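Local coordinates for multidrug resistance protein (Vibrio cholerae, PDB 1YC9), which probably serves as the trimeric outer-membrane channel of a multidrug efflux system, giving drugs an exit from the cell as an outer membrane factor, at residues Leu349-Ala352 with Leu353-Ala357; Tyr89-Ala92 with Thr93-Asp96; Leu168-Arg171 with Asn172-Glu176; Leu321-Gly325 with Arg326-Gln330. The protein carries 1 engineered substitution. One frame throughout, in Å; residues are numbered along the deposited sequence. Where two conformers were deposited one is given.

Contact 1 of 4, residues Leu349-Ala352 with Leu353-Ala357; sequences LVQA and LHEIA. Unlike the reference sequence in segment 353-357: His-354 (reference Tyr), Ile-356 (reference Val).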
loop_
_atom_site.group_PDB
_atom_site.type_symbol
_atom_site.label_atom_id
_atom_site.label_comp_id
_atom_site.label_asym_id
_atom_site.label_seq_id
_atom_site.Cartn_x
_atom_site.Cartn_y
_atom_site.Cartn_z
ATOM N N LEU A 349 -13.985 -8.170 -11.282
ATOM C CA LEU A 349 -14.360 -8.666 -12.588
ATOM C C LEU A 349 -13.766 -7.781 -13.688
ATOM O O LEU A 349 -13.183 -8.251 -14.656
ATOM C CB LEU A 349 -15.870 -8.651 -12.697
ATOM C CG LEU A 349 -16.468 -9.297 -13.910
ATOM C CD1 LEU A 349 -15.739 -10.601 -14.211
ATOM C CD2 LEU A 349 -17.930 -9.562 -13.633
ATOM N N VAL A 350 -13.910 -6.468 -13.524
ATOM C CA VAL A 350 -13.412 -5.530 -14.520
ATOM C C VAL A 350 -11.900 -5.656 -14.656
ATOM O O VAL A 350 -11.369 -5.750 -15.774
ATOM C CB VAL A 350 -13.847 -4.061 -14.173
ATOM C CG1 VAL A 350 -13.045 -3.081 -15.016
ATOM C CG2 VAL A 350 -15.363 -3.891 -14.340
ATOM N N GLN A 351 -11.200 -5.675 -13.540
ATOM C CA GLN A 351 -9.773 -5.796 -13.546
ATOM C C GLN A 351 -9.300 -7.130 -14.141
ATOM O O GLN A 351 -8.270 -7.141 -14.822
ATOM C CB GLN A 351 -9.202 -5.666 -12.154
ATOM C CG GLN A 351 -7.656 -5.507 -12.126
ATOM C CD GLN A 351 -6.985 -4.586 -13.238
ATOM O OE1 GLN A 351 -7.578 -3.556 -13.817
ATOM N NE2 GLN A 351 -5.710 -4.949 -13.530
ATOM N N ALA A 352 -10.035 -8.211 -13.900
ATOM C CA ALA A 352 -9.646 -9.518 -14.435
ATOM C C ALA A 352 -9.819 -9.533 -15.954
ATOM O O ALA A 352 -8.961 -10.031 -16.668
ATOM C CB ALA A 352 -10.470 -10.596 -13.817
ATOM N N LEU A 353 -10.910 -8.949 -16.434
ATOM C CA LEU A 353 -11.151 -8.843 -17.852
ATOM C C LEU A 353 -10.079 -7.951 -18.531
ATOM O O LEU A 353 -9.688 -8.208 -19.663
ATOM C CB LEU A 353 -12.562 -8.312 -18.144
ATOM C CG LEU A 353 -13.758 -9.243 -17.826
ATOM C CD1 LEU A 353 -15.077 -8.530 -17.973
ATOM C CD2 LEU A 353 -13.764 -10.503 -18.692
ATOM N N HIS A 354 -9.605 -6.917 -17.829
ATOM C CA HIS A 354 -8.597 -5.996 -18.346
ATOM C C HIS A 354 -7.296 -6.804 -18.497
ATOM O O HIS A 354 -6.589 -6.680 -19.501
ATOM C CB HIS A 354 -8.440 -4.867 -17.337
ATOM C CG HIS A 354 -7.326 -3.898 -17.587
ATOM N ND1 HIS A 354 -6.817 -3.107 -16.575
ATOM C CD2 HIS A 354 -6.658 -3.536 -18.714
ATOM C CE1 HIS A 354 -5.889 -2.303 -17.069
ATOM N NE2 HIS A 354 -5.767 -2.553 -18.360
ATOM N N GLU A 355 -6.982 -7.579 -17.474
ATOM C CA GLU A 355 -5.736 -8.335 -17.444
ATOM C C GLU A 355 -5.689 -9.356 -18.578
ATOM O O GLU A 355 -4.683 -9.441 -19.330
ATOM C CB GLU A 355 -5.546 -9.019 -16.118
ATOM C CG GLU A 355 -5.029 -8.067 -15.050
ATOM C CD GLU A 355 -5.147 -8.620 -13.635
ATOM O OE1 GLU A 355 -5.281 -9.855 -13.472
ATOM O OE2 GLU A 355 -5.046 -7.793 -12.691
ATOM N N ILE A 356 -6.808 -10.052 -18.749
ATOM C CA ILE A 356 -6.937 -11.010 -19.864
ATOM C C ILE A 356 -6.927 -10.320 -21.215
ATOM O O ILE A 356 -6.235 -10.787 -22.124
ATOM C CB ILE A 356 -8.214 -11.865 -19.742
ATOM C CG1 ILE A 356 -8.089 -12.710 -18.492
ATOM C CG2 ILE A 356 -8.330 -12.840 -20.973
ATOM C CD1 ILE A 356 -9.409 -13.140 -17.885
ATOM N N ALA A 357 -7.620 -9.174 -21.333
ATOM C CA ALA A 357 -7.607 -8.412 -22.549
ATOM C C ALA A 357 -6.199 -7.979 -22.934
ATOM O O ALA A 357 -5.875 -7.996 -24.126
ATOM C CB ALA A 357 -8.519 -7.197 -22.492
#

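Contact 2 of 4, residues Tyr89-Ala92 with Thr93-Asp96; sequences YQSA and TPPD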
loop_
_atom_site.group_PDB
_atom_site.type_symbol
_atom_site.label_atom_id
_atom_site.label_comp_id
_atom_site.label_asym_id
_atom_site.label_seq_id
_atom_site.Cartn_x
_atom_site.Cartn_y
_atom_site.Cartn_z
ATOM N N TYR A 89 -33.448 -1.738 54.524
ATOM C CA TYR A 89 -33.230 -1.465 53.129
ATOM C C TYR A 89 -34.246 -2.286 52.345
ATOM O O TYR A 89 -35.303 -1.762 51.996
ATOM C CB TYR A 89 -31.773 -1.763 52.703
ATOM C CG TYR A 89 -31.470 -1.607 51.249
ATOM C CD1 TYR A 89 -31.896 -0.486 50.545
ATOM C CD2 TYR A 89 -30.751 -2.547 50.539
ATOM C CE1 TYR A 89 -31.528 -0.267 49.229
ATOM C CE2 TYR A 89 -30.459 -2.379 49.186
ATOM C CZ TYR A 89 -30.849 -1.235 48.515
ATOM O OH TYR A 89 -30.552 -1.026 47.183
ATOM N N GLN A 90 -33.960 -3.557 52.119
ATOM C CA GLN A 90 -34.818 -4.414 51.288
ATOM C C GLN A 90 -35.382 -5.661 51.983
ATOM O O GLN A 90 -36.271 -6.333 51.425
ATOM C CB GLN A 90 -34.062 -4.779 49.999
ATOM C CG GLN A 90 -34.144 -3.602 49.011
ATOM C CD GLN A 90 -33.447 -3.792 47.683
ATOM O OE1 GLN A 90 -33.697 -3.016 46.743
ATOM N NE2 GLN A 90 -32.588 -4.777 47.584
ATOM N N SER A 91 -34.906 -5.981 53.184
ATOM C CA SER A 91 -35.413 -7.137 53.948
ATOM C C SER A 91 -36.079 -6.650 55.210
ATOM O O SER A 91 -35.527 -5.816 55.914
ATOM C CB SER A 91 -34.255 -8.100 54.268
ATOM O OG SER A 91 -34.698 -9.254 54.995
ATOM N N ALA A 92 -37.276 -7.144 55.532
ATOM C CA ALA A 92 -37.836 -6.818 56.846
ATOM C C ALA A 92 -37.204 -7.649 57.973
ATOM O O ALA A 92 -37.230 -7.225 59.142
ATOM C CB ALA A 92 -39.370 -6.970 56.860
ATOM N N THR A 93 -36.645 -8.814 57.636
ATOM C CA THR A 93 -36.020 -9.665 58.647
ATOM C C THR A 93 -34.590 -10.067 58.286
ATOM O O THR A 93 -34.291 -11.235 58.140
ATOM C CB THR A 93 -36.941 -10.909 58.949
ATOM O OG1 THR A 93 -36.972 -11.769 57.816
ATOM C CG2 THR A 93 -38.395 -10.483 59.144
ATOM N N PRO A 94 -33.697 -9.077 58.171
ATOM C CA PRO A 94 -32.315 -9.297 57.759
ATOM C C PRO A 94 -31.500 -10.012 58.841
ATOM O O PRO A 94 -31.747 -9.860 60.000
ATOM C CB PRO A 94 -31.789 -7.865 57.542
ATOM C CG PRO A 94 -32.574 -7.055 58.469
ATOM C CD PRO A 94 -33.933 -7.657 58.485
ATOM N N PRO A 95 -30.542 -10.811 58.441
ATOM C CA PRO A 95 -29.657 -11.435 59.421
ATOM C C PRO A 95 -28.811 -10.337 60.049
ATOM O O PRO A 95 -28.622 -9.321 59.443
ATOM C CB PRO A 95 -28.802 -12.378 58.554
ATOM C CG PRO A 95 -28.844 -11.868 57.255
ATOM C CD PRO A 95 -30.137 -11.101 57.049
ATOM N N ASP A 96 -28.281 -10.565 61.224
ATOM C CA ASP A 96 -27.537 -9.567 61.973
ATOM C C ASP A 96 -26.080 -9.743 61.603
ATOM O O ASP A 96 -25.579 -10.885 61.567
ATOM C CB ASP A 96 -27.537 -9.854 63.477
ATOM C CG ASP A 96 -28.859 -9.653 64.142
ATOM O OD1 ASP A 96 -29.579 -8.690 63.800
ATOM O OD2 ASP A 96 -29.226 -10.423 65.069
#

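Contact 3 of 4, residues Leu168-Arg171 with Asn172-Glu176; sequences LQVR and NKTVE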
loop_
_atom_site.group_PDB
_atom_site.type_symbol
_atom_site.label_atom_id
_atom_site.label_comp_id
_atom_site.label_asym_id
_atom_site.label_seq_id
_atom_site.Cartn_x
_atom_site.Cartn_y
_atom_site.Cartn_z
ATOM N N LEU A 168 31.231 -7.843 -27.680
ATOM C CA LEU A 168 32.514 -7.396 -27.109
ATOM C C LEU A 168 33.678 -8.072 -27.813
ATOM O O LEU A 168 34.708 -7.420 -28.027
ATOM C CB LEU A 168 32.598 -7.647 -25.605
ATOM C CG LEU A 168 33.868 -7.215 -24.881
ATOM C CD1 LEU A 168 34.172 -5.756 -25.106
ATOM C CD2 LEU A 168 33.771 -7.599 -23.409
ATOM N N GLN A 169 33.541 -9.362 -28.131
ATOM C CA GLN A 169 34.645 -10.096 -28.763
ATOM C C GLN A 169 34.953 -9.493 -30.114
ATOM O O GLN A 169 36.139 -9.318 -30.483
ATOM C CB GLN A 169 34.358 -11.581 -28.895
ATOM C CG GLN A 169 34.140 -12.337 -27.600
ATOM C CD GLN A 169 34.970 -11.845 -26.433
ATOM O OE1 GLN A 169 36.183 -12.105 -26.367
ATOM N NE2 GLN A 169 34.316 -11.158 -25.477
ATOM N N VAL A 170 33.891 -9.107 -30.810
ATOM C CA VAL A 170 33.990 -8.438 -32.076
ATOM C C VAL A 170 34.618 -7.032 -31.961
ATOM O O VAL A 170 35.522 -6.691 -32.756
ATOM C CB VAL A 170 32.612 -8.391 -32.764
ATOM C CG1 VAL A 170 32.641 -7.505 -34.008
ATOM C CG2 VAL A 170 32.178 -9.831 -33.135
ATOM N N ARG A 171 34.148 -6.233 -31.002
ATOM C CA ARG A 171 34.697 -4.910 -30.755
ATOM C C ARG A 171 36.198 -4.935 -30.489
ATOM O O ARG A 171 36.904 -4.039 -30.958
ATOM C CB ARG A 171 33.997 -4.179 -29.581
ATOM C CG ARG A 171 32.488 -4.010 -29.723
ATOM C CD ARG A 171 32.042 -3.401 -30.999
ATOM N NE ARG A 171 30.595 -3.393 -31.242
ATOM C CZ ARG A 171 29.879 -4.435 -31.693
ATOM N NH1 ARG A 171 30.431 -5.630 -31.923
ATOM N NH2 ARG A 171 28.589 -4.272 -31.938
ATOM N N ASN A 172 36.656 -5.917 -29.726
ATOM C CA ASN A 172 38.060 -6.119 -29.438
ATOM C C ASN A 172 38.813 -6.502 -30.722
ATOM O O ASN A 172 39.914 -5.978 -30.982
ATOM C CB ASN A 172 38.242 -7.165 -28.349
ATOM C CG ASN A 172 37.817 -6.648 -26.966
ATOM O OD1 ASN A 172 37.714 -5.458 -26.763
ATOM N ND2 ASN A 172 37.583 -7.546 -26.035
ATOM N N LYS A 173 38.182 -7.339 -31.555
ATOM C CA LYS A 173 38.786 -7.743 -32.844
ATOM C C LYS A 173 38.901 -6.542 -33.791
ATOM O O LYS A 173 39.846 -6.446 -34.566
ATOM C CB LYS A 173 38.000 -8.895 -33.518
ATOM C CG LYS A 173 38.395 -10.307 -33.076
ATOM C CD LYS A 173 39.726 -10.700 -33.722
ATOM C CE LYS A 173 40.142 -12.169 -33.478
ATOM N NZ LYS A 173 41.435 -12.401 -34.204
ATOM N N THR A 174 37.983 -5.601 -33.691
ATOM C CA THR A 174 38.005 -4.412 -34.507
ATOM C C THR A 174 39.104 -3.435 -34.067
ATOM O O THR A 174 39.770 -2.810 -34.910
ATOM C CB THR A 174 36.663 -3.727 -34.437
ATOM O OG1 THR A 174 35.652 -4.624 -34.916
ATOM C CG2 THR A 174 36.581 -2.544 -35.375
ATOM N N VAL A 175 39.251 -3.260 -32.758
ATOM C CA VAL A 175 40.350 -2.457 -32.223
ATOM C C VAL A 175 41.668 -2.977 -32.789
ATOM O O VAL A 175 42.461 -2.201 -33.294
ATOM C CB VAL A 175 40.393 -2.501 -30.694
ATOM C CG1 VAL A 175 41.787 -2.066 -30.145
ATOM C CG2 VAL A 175 39.273 -1.638 -30.129
ATOM N N GLU A 176 41.885 -4.278 -32.670
ATOM C CA GLU A 176 43.179 -4.842 -32.984
ATOM C C GLU A 176 43.490 -4.881 -34.477
ATOM O O GLU A 176 44.661 -4.771 -34.865
ATOM C CB GLU A 176 43.365 -6.186 -32.285
ATOM C CG GLU A 176 42.927 -7.418 -32.999
ATOM C CD GLU A 176 43.172 -8.636 -32.122
ATOM O OE1 GLU A 176 44.117 -9.410 -32.425
ATOM O OE2 GLU A 176 42.430 -8.792 -31.111
HETATM O O HOH W 1 37.795 -10.181 -26.803
#

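Contact 4 of 4, residues Leu321-Gly325 with Arg326-Gln330; sequences LFTGG and RLEGQ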
loop_
_atom_site.group_PDB
_atom_site.type_symbol
_atom_site.label_atom_id
_atom_site.label_comp_id
_atom_site.label_asym_id
_atom_site.label_seq_id
_atom_site.Cartn_x
_atom_site.Cartn_y
_atom_site.Cartn_z
ATOM N N LEU A 321 -37.233 -0.828 21.604
ATOM C CA LEU A 321 -38.395 -0.053 21.132
ATOM C C LEU A 321 -37.937 1.283 20.573
ATOM O O LEU A 321 -38.519 1.807 19.635
ATOM C CB LEU A 321 -39.425 0.156 22.242
ATOM C CG LEU A 321 -40.165 -1.050 22.769
ATOM C CD1 LEU A 321 -40.981 -0.669 23.985
ATOM C CD2 LEU A 321 -40.981 -1.664 21.650
ATOM N N PHE A 322 -36.855 1.818 21.097
ATOM C CA PHE A 322 -36.331 3.064 20.596
ATOM C C PHE A 322 -34.849 3.106 21.029
ATOM O O PHE A 322 -34.574 3.051 22.232
ATOM C CB PHE A 322 -37.082 4.245 21.189
ATOM C CG PHE A 322 -36.540 5.590 20.691
ATOM C CD1 PHE A 322 -35.632 6.301 21.434
ATOM C CD2 PHE A 322 -36.847 6.083 19.462
ATOM C CE1 PHE A 322 -35.108 7.447 21.008
ATOM C CE2 PHE A 322 -36.309 7.275 19.020
ATOM C CZ PHE A 322 -35.427 7.976 19.830
ATOM N N THR A 323 -33.955 3.274 20.076
ATOM C CA THR A 323 -32.537 3.282 20.372
ATOM C C THR A 323 -31.884 4.523 19.898
ATOM O O THR A 323 -30.680 4.655 20.018
ATOM C CB THR A 323 -31.823 2.062 19.766
ATOM O OG1 THR A 323 -31.696 2.197 18.335
ATOM C CG2 THR A 323 -32.564 0.796 20.107
ATOM N N GLY A 324 -32.672 5.455 19.331
ATOM C CA GLY A 324 -32.130 6.738 18.950
ATOM C C GLY A 324 -31.162 6.710 17.796
ATOM O O GLY A 324 -30.450 7.647 17.660
ATOM N N GLY A 325 -31.151 5.677 16.933
ATOM C CA GLY A 325 -30.241 5.637 15.829
ATOM C C GLY A 325 -29.235 4.500 15.880
ATOM O O GLY A 325 -28.514 4.314 14.911
ATOM N N ARG A 326 -29.137 3.786 16.994
ATOM C CA ARG A 326 -28.149 2.705 17.074
ATOM C C ARG A 326 -28.532 1.629 16.045
ATOM O O ARG A 326 -27.698 1.281 15.186
ATOM C CB ARG A 326 -28.104 2.153 18.476
ATOM C CG ARG A 326 -27.160 0.985 18.698
ATOM C CD ARG A 326 -26.867 0.764 20.154
ATOM N NE ARG A 326 -28.066 0.586 20.996
ATOM C CZ ARG A 326 -28.849 -0.493 21.046
ATOM N NH1 ARG A 326 -28.646 -1.563 20.285
ATOM N NH2 ARG A 326 -29.867 -0.487 21.878
ATOM N N LEU A 327 -29.750 1.099 16.134
ATOM C CA LEU A 327 -30.164 -0.020 15.214
ATOM C C LEU A 327 -30.207 0.461 13.779
ATOM O O LEU A 327 -29.855 -0.251 12.821
ATOM C CB LEU A 327 -31.492 -0.605 15.605
ATOM C CG LEU A 327 -31.465 -1.309 16.961
ATOM C CD1 LEU A 327 -32.806 -1.899 17.221
ATOM C CD2 LEU A 327 -30.288 -2.299 17.142
ATOM N N GLU A 328 -30.677 1.706 13.613
ATOM C CA GLU A 328 -30.898 2.263 12.302
ATOM C C GLU A 328 -29.560 2.518 11.610
ATOM O O GLU A 328 -29.386 2.185 10.453
ATOM C CB GLU A 328 -31.705 3.593 12.398
ATOM C CG GLU A 328 -33.075 3.424 12.972
ATOM C CD GLU A 328 -33.154 3.471 14.484
ATOM O OE1 GLU A 328 -32.107 3.476 15.229
ATOM O OE2 GLU A 328 -34.248 3.443 14.993
ATOM N N GLY A 329 -28.647 3.174 12.331
ATOM C CA GLY A 329 -27.329 3.453 11.847
ATOM C C GLY A 329 -26.559 2.145 11.534
ATOM O O GLY A 329 -25.773 2.142 10.595
ATOM N N GLN A 330 -26.739 1.113 12.354
ATOM C CA GLN A 330 -26.060 -0.161 12.147
ATOM C C GLN A 330 -26.521 -0.799 10.848
ATOM O O GLN A 330 -25.697 -1.319 10.087
ATOM C CB GLN A 330 -26.343 -1.099 13.341
ATOM C CG GLN A 330 -25.354 -0.900 14.460
ATOM C CD GLN A 330 -25.528 -1.862 15.646
ATOM O OE1 GLN A 330 -25.564 -3.055 15.451
ATOM N NE2 GLN A 330 -25.575 -1.338 16.844
HETATM O O HOH W 2 -34.293 2.034 17.327
HETATM O O HOH W 3 -34.659 5.274 17.083
#

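Contact 1 of 4, residues Leu349-Ala352 with Leu353-Ala357
Gln-351 bridges to His-354 and Glu-355 one turn further on, a side-chain contact within the long helix 326-391, centred about 17 Å from the centre of the chain. Its CG lies anti to the backbone N (chi1 -169°) and the chain then bends at chi2, which carries the amide forward over the next turn. OE1 of Gln-351 accepts the N-H of ND1 of His-354 at 2.9 Å in a nearly straight bond. The oxygen lies in the imidazole plane at the ring edge, although the amide itself stands almost perpendicular to the ring (87° between planes). The amide's other end, NE2 of Gln-351, donates to OE2 of Glu-355 at 3.0 Å, meeting the carboxylate on its anti side and a little out of plane. Held at both ends, the amide is fixed in its rotation, and ND1 of His-354 carries the proton. The second oxygen, OE1 of Glu-355, forms a salt bridge with Arg-259, so the chain of polar bonds runs on beyond the helix. On another face, Leu-349 and Leu-353 both touch Leu-256. Val-350 and His-354 pack on Gly-225 and Ala-222 of the second subunit. Such i to i+3 and i to i+4 pairing, laid over regular backbone bonds, belongs to an alpha-helix packed against a neighbouring subunit, here in the helical barrel of an outer membrane factor.

Contact 2 of 4, residues Tyr89-Ala92 with Thr93-Asp96
Between Ser-91 and Pro-94 the backbone doubles round without regular structure, bringing their CA atoms to 5.4 Å. Ala-92 has helical angles (phi -78°, psi -23°), and Thr-93 then turns the chain into the extended run of Pro-94 and Pro-95, whose backbone has polyproline-II character. Both peptide bonds leading into the prolines are trans. The side chain of Ser-91 points into this bend: with OG anti to its own N, the hydroxyl comes near the Thr-93 N-H and accepts it in a weak, bent bond, the distance from OG of Ser-91 to N of Thr-93 being 3.3 Å. OG also lies 3.3 Å from N of Pro-94, a contact without a hydrogen to share, so the oxygen merely rests against the start of the proline. The pyrrolidine ring packs into the same bend, with CD of Pro-94 at 3.3 Å from C of Ala-92. CG2 of Thr-93 lies against the same carbonyl carbon, 3.3 Å from C of Ala-92, because it is placed beside the backbone N while OG1 takes the position between N and the carbonyl carbon. Across the trimer, Ala-92 packs on Thr-93 of the third subunit and Thr-93 on Ala-92 of the second, so the bends meet around the threefold assembly. A serine oxygen reaching the N-H two residues on is the pattern of an ST turn, here weakly bonded, in the surface loop joining the neighbouring barrel strands 73-84 and 98-111.

Contact 3 of 4, residues Leu168-Arg171 with Asn172-Glu176
The carbonyl oxygen of Val-170 is approached by both the main chain and the side chain of Thr-174. N of Thr-174 donates to O of Val-170 at 2.8 Å, in the carbonyl plane, while OG1 of Thr-174 lies 3.0 Å from the same oxygen. That second bond is not settled, because the hydroxyl also has Glu-405 OE2 to turn to. This is the i to i+4 pattern of an alpha-helix whose threonine folds its hydroxyl back on the preceding turn, within helix 117-183 of the helical barrel. The torsion explains it: OG1 stands beside the backbone N (chi1 -60°) and so faces the earlier carbonyl. One residue on, O of Arg-171 receives N of Val-175 at 3.1 Å and, more weakly, N of Thr-174. The Arg-171 side chain bends away from this face to pack on Leu-409 and Val-198, its NE in a long, weak ion pair with Glu-405. Helix 398-433 meets Val-170, Arg-171 and Thr-174; helix 189-223 meets Leu-168 and Asn-172 and shares Arg-171. Leu-168 and Asn-172 cross obliquely, with CG of Leu-168 at 3.9 Å from ND2 of Asn-172, which leaves the amide lying against an aliphatic neighbour. The amide nitrogen of Gln-169 is taken up by His-165 O, and its OE1 is approached by water 1 at a distance too short to carry much weight. One N-H of the asparagine goes to that water, ND2 of Asn-172 donating to water 1 at 2.8 Å.

Contact 4 of 4, residues Leu321-Gly325 with Arg326-Gln330
The guanidinium of Arg-326 has the methyl of Thr-323 over one face, CG2 of Thr-323 lying 3.5 Å from NH2 of Arg-326. The Phe-322 ring carries the Gly-324 N over one of its faces, offset toward the rim. NH2 of Arg-326 forms a salt bridge with Asp-73 of the second subunit, and Thr-323 packs on the same residue. With OG1 of Thr-323 between the backbone N and the carbonyl carbon (chi1 73°), the methyl faces the arginine and the hydroxyl accepts the N-H of Leu-327 at 3.1 Å, almost linearly (177°). CG of Leu-327 also touches CG2 of Thr-323 at 3.9 Å. A type I' turn runs from Thr-323 to Arg-326, its positive phi angles falling on two glycines, and Gly-325 is the N-cap of helix 326-391. The first helical bond joins N of Gly-329 to O of Gly-325 at 2.8 Å, the donor above the carbonyl plane. Glu-328, its chain bent at chi2, folds back toward the turn. Two waters donate to its OE2: water 2, 2.7 Å from OE2 of Glu-328, also bonds OG1 of Thr-323, and water 3 accepts weakly from the N-H of Gly-324. Strand 309-322, which at Phe-322 pairs with a strand of the second subunit, runs through the turn into helix 326-391: a strand-to-helix junction where the beta-barrel of an outer membrane factor passes into its helical barrel.

Contacts 1 and 4 share helix 326-391, contact 4 capping its start and contact 1 lying along its length, their centres 41 Å apart; both touch the second subunit. Contact 3 sits on another helix, 117-183, with no other chain on its segments, and contact 2 lies at the opposite side of the chain's centre, 113 Å from it between centres. Contact 2 is a surface contact, the others partly buried. Their chemistry follows: contact 2 rests on proline packing and one weak bond, contact 1 on an amide bridging ring and carboxylate, contact 3 on a threonine and water, and contact 4 on glycine torsions and two waters.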